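Dps family protein (Staphylococcus aureus subsp. aureus, PDB 2D5K) forms a ferritin-like dodecamer that binds metal and, as in other Dps proteins, probably stores iron and compacts the nucleoid. Local coordinates at residues L12-V16 against L59-I63. Numbering follows the deposited sequence.
Sequences LNQQV and LAERI
The side chains of Leu12 and Ile63 pass one another head to tail, Leu12 CB pressing tightly on Ile63 CG1 at 3.5 Å. With Ile63 CG1 anti to the carbonyl carbon (chi1 -71°) and the chain extended beyond it (chi2 178°), the side chain crosses that of Asn13 at about a right angle, its CD1 3.1 Å from Asn13 OD1. The Asn13 amide is held by the loop after helix 38-65: OD1 accepts from Val71 N and ND2 donates to Asn69 O. The methyls of Leu12 part, CD1 touching Ile63 CG1 (3.7 Å) and Arg62 CG (4.0 Å), CD2 lying 4.0 Å from Leu59 CD2. Leu59 CD1 runs alongside Gln15, 3.4 Å from its CB, while Val16 CG2 rests 4.0 Å from Leu59 CB. No hydrogen bond joins the segments: Gln15 NE2 bonds to Gln109 OE1 inside the bundle, and Arg62 forms salt bridges with Asp122 and with Asp137 of a neighbouring subunit. The segment axes come within 9.4 Å, roughly antiparallel (150°); their parent helices 5-32 and 38-65 form one side of the ferritin-like four-helix bundle, where helix 123-147 packs on Leu12 and Leu59 through Phe129 and Met132, and helix 92-120 meets Gln15 through Ile106 and Leu110.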
ATOM      1  N   LEU B  12      21.558  28.613 -11.473  1.00 15.37           N
ATOM      2  CA  LEU B  12      20.640  27.895 -10.596  1.00 16.43           C
ATOM      3  C   LEU B  12      19.535  28.828 -10.100  1.00 17.58           C
ATOM      4  O   LEU B  12      18.354  28.466 -10.118  1.00 16.35           O
ATOM      5  CB  LEU B  12      21.400  27.289  -9.405  1.00 16.57           C
ATOM      6  CG  LEU B  12      22.271  26.066  -9.724  1.00 15.94           C
ATOM      7  CD1 LEU B  12      23.263  25.812  -8.591  1.00 17.07           C
ATOM      8  CD2 LEU B  12      21.377  24.847  -9.939  1.00 12.94           C
ATOM      9  N   ASN B  13      19.912  30.027  -9.667  1.00 17.06           N
ATOM     10  CA  ASN B  13      18.918  30.981  -9.184  1.00 18.53           C
ATOM     11  C   ASN B  13      17.984  31.443 -10.296  1.00 19.67           C
ATOM     12  O   ASN B  13      16.813  31.724 -10.047  1.00 20.24           O
ATOM     13  CB  ASN B  13      19.584  32.196  -8.527  1.00 19.31           C
ATOM     14  CG  ASN B  13      19.775  32.011  -7.036  1.00 19.61           C
ATOM     15  OD1 ASN B  13      18.932  31.412  -6.364  1.00 21.07           O
ATOM     16  ND2 ASN B  13      20.877  32.532  -6.505  1.00 20.91           N
ATOM     17  N   GLN B  14      18.499  31.520 -11.519  1.00 19.95           N
ATOM     18  CA  GLN B  14      17.675  31.925 -12.651  1.00 19.52           C
ATOM     19  C   GLN B  14      16.504  30.953 -12.763  1.00 18.25           C
ATOM     20  O   GLN B  14      15.373  31.364 -13.017  1.00 16.55           O
ATOM     21  CB  GLN B  14      18.490  31.914 -13.944  1.00 20.38           C
ATOM     22  CG  GLN B  14      17.669  32.135 -15.215  1.00 24.14           C
ATOM     23  CD  GLN B  14      17.076  33.534 -15.310  1.00 27.04           C
ATOM     24  OE1 GLN B  14      17.803  34.528 -15.356  1.00 27.93           O
ATOM     25  NE2 GLN B  14      15.750  33.614 -15.340  1.00 21.91           N
ATOM     26  N   GLN B  15      16.774  29.663 -12.565  1.00 16.59           N
ATOM     27  CA  GLN B  15      15.717  28.662 -12.640  1.00 16.47           C
ATOM     28  C   GLN B  15      14.830  28.682 -11.396  1.00 18.04           C
ATOM     29  O   GLN B  15      13.629  28.448 -11.491  1.00 16.41           O
ATOM     30  CB  GLN B  15      16.302  27.260 -12.844  1.00 17.96           C
ATOM     31  CG  GLN B  15      17.033  27.077 -14.172  1.00 15.94           C
ATOM     32  CD  GLN B  15      16.227  27.579 -15.357  1.00 17.06           C
ATOM     33  OE1 GLN B  15      15.029  27.315 -15.465  1.00 17.14           O
ATOM     34  NE2 GLN B  15      16.884  28.304 -16.256  1.00 15.60           N
ATOM     35  N   VAL B  16      15.407  28.953 -10.228  1.00 19.91           N
ATOM     36  CA  VAL B  16      14.587  29.011  -9.018  1.00 20.01           C
ATOM     37  C   VAL B  16      13.556  30.115  -9.237  1.00 19.45           C
ATOM     38  O   VAL B  16      12.377  29.960  -8.904  1.00 19.00           O
ATOM     39  CB  VAL B  16      15.422  29.342  -7.755  1.00 21.83           C
ATOM     40  CG1 VAL B  16      14.497  29.514  -6.550  1.00 22.80           C
ATOM     41  CG2 VAL B  16      16.415  28.227  -7.478  1.00 22.13           C
ATOM     42  N   LEU B  59      16.889  22.701  -6.819  1.00 20.63           N
ATOM     43  CA  LEU B  59      17.909  23.658  -7.219  1.00 21.34           C
ATOM     44  C   LEU B  59      18.311  24.588  -6.081  1.00 21.01           C
ATOM     45  O   LEU B  59      19.481  24.946  -5.949  1.00 19.87           O
ATOM     46  CB  LEU B  59      17.434  24.465  -8.436  1.00 23.82           C
ATOM     47  CG  LEU B  59      17.076  23.639  -9.680  1.00 25.92           C
ATOM     48  CD1 LEU B  59      17.027  24.551 -10.891  1.00 25.62           C
ATOM     49  CD2 LEU B  59      18.107  22.542  -9.914  1.00 25.41           C
ATOM     50  N   ALA B  60      17.351  24.976  -5.248  1.00 19.74           N
ATOM     51  CA  ALA B  60      17.660  25.854  -4.126  1.00 18.83           C
ATOM     52  C   ALA B  60      18.597  25.159  -3.135  1.00 18.11           C
ATOM     53  O   ALA B  60      19.530  25.775  -2.623  1.00 19.45           O
ATOM     54  CB  ALA B  60      16.380  26.277  -3.415  1.00 18.24           C
ATOM     55  N   GLU B  61      18.353  23.879  -2.864  1.00 19.05           N
ATOM     56  CA  GLU B  61      19.200  23.157  -1.919  1.00 19.35           C
ATOM     57  C   GLU B  61      20.555  22.790  -2.512  1.00 19.07           C
ATOM     58  O   GLU B  61      21.482  22.449  -1.781  1.00 19.27           O
ATOM     59  CB  GLU B  61      18.483  21.915  -1.390  1.00 21.51           C
ATOM     60  CG  GLU B  61      17.148  22.251  -0.731  1.00 22.67           C
ATOM     61  CD  GLU B  61      16.693  21.210   0.268  1.00 23.39           C
ATOM     62  OE1 GLU B  61      16.959  20.010   0.056  1.00 22.83           O
ATOM     63  OE2 GLU B  61      16.049  21.598   1.267  1.00 24.11           O
ATOM     64  N   ARG B  62      20.671  22.852  -3.836  1.00 17.67           N
ATOM     65  CA  ARG B  62      21.954  22.573  -4.470  1.00 17.49           C
ATOM     66  C   ARG B  62      22.786  23.832  -4.272  1.00 18.39           C
ATOM     67  O   ARG B  62      23.979  23.764  -3.971  1.00 19.36           O
ATOM     68  CB  ARG B  62      21.792  22.285  -5.966  1.00 16.49           C
ATOM     69  CG  ARG B  62      23.126  22.221  -6.726  1.00 17.03           C
ATOM     70  CD  ARG B  62      24.087  21.205  -6.093  1.00 16.72           C
ATOM     71  NE  ARG B  62      25.419  21.252  -6.705  1.00 15.92           N
ATOM     72  CZ  ARG B  62      26.490  20.642  -6.208  1.00 17.93           C
ATOM     73  NH1 ARG B  62      26.392  19.933  -5.088  1.00 15.20           N
ATOM     74  NH2 ARG B  62      27.664  20.750  -6.821  1.00 14.48           N
ATOM     75  N   ILE B  63      22.147  24.987  -4.442  1.00 19.08           N
ATOM     76  CA  ILE B  63      22.822  26.264  -4.254  1.00 18.84           C
ATOM     77  C   ILE B  63      23.385  26.293  -2.837  1.00 20.85           C
ATOM     78  O   ILE B  63      24.489  26.793  -2.604  1.00 20.55           O
ATOM     79  CB  ILE B  63      21.849  27.455  -4.446  1.00 18.92           C
ATOM     80  CG1 ILE B  63      21.469  27.585  -5.926  1.00 17.70           C
ATOM     81  CG2 ILE B  63      22.493  28.743  -3.966  1.00 17.21           C
ATOM     82  CD1 ILE B  63      20.470  28.689  -6.213  1.00 17.26           C
TER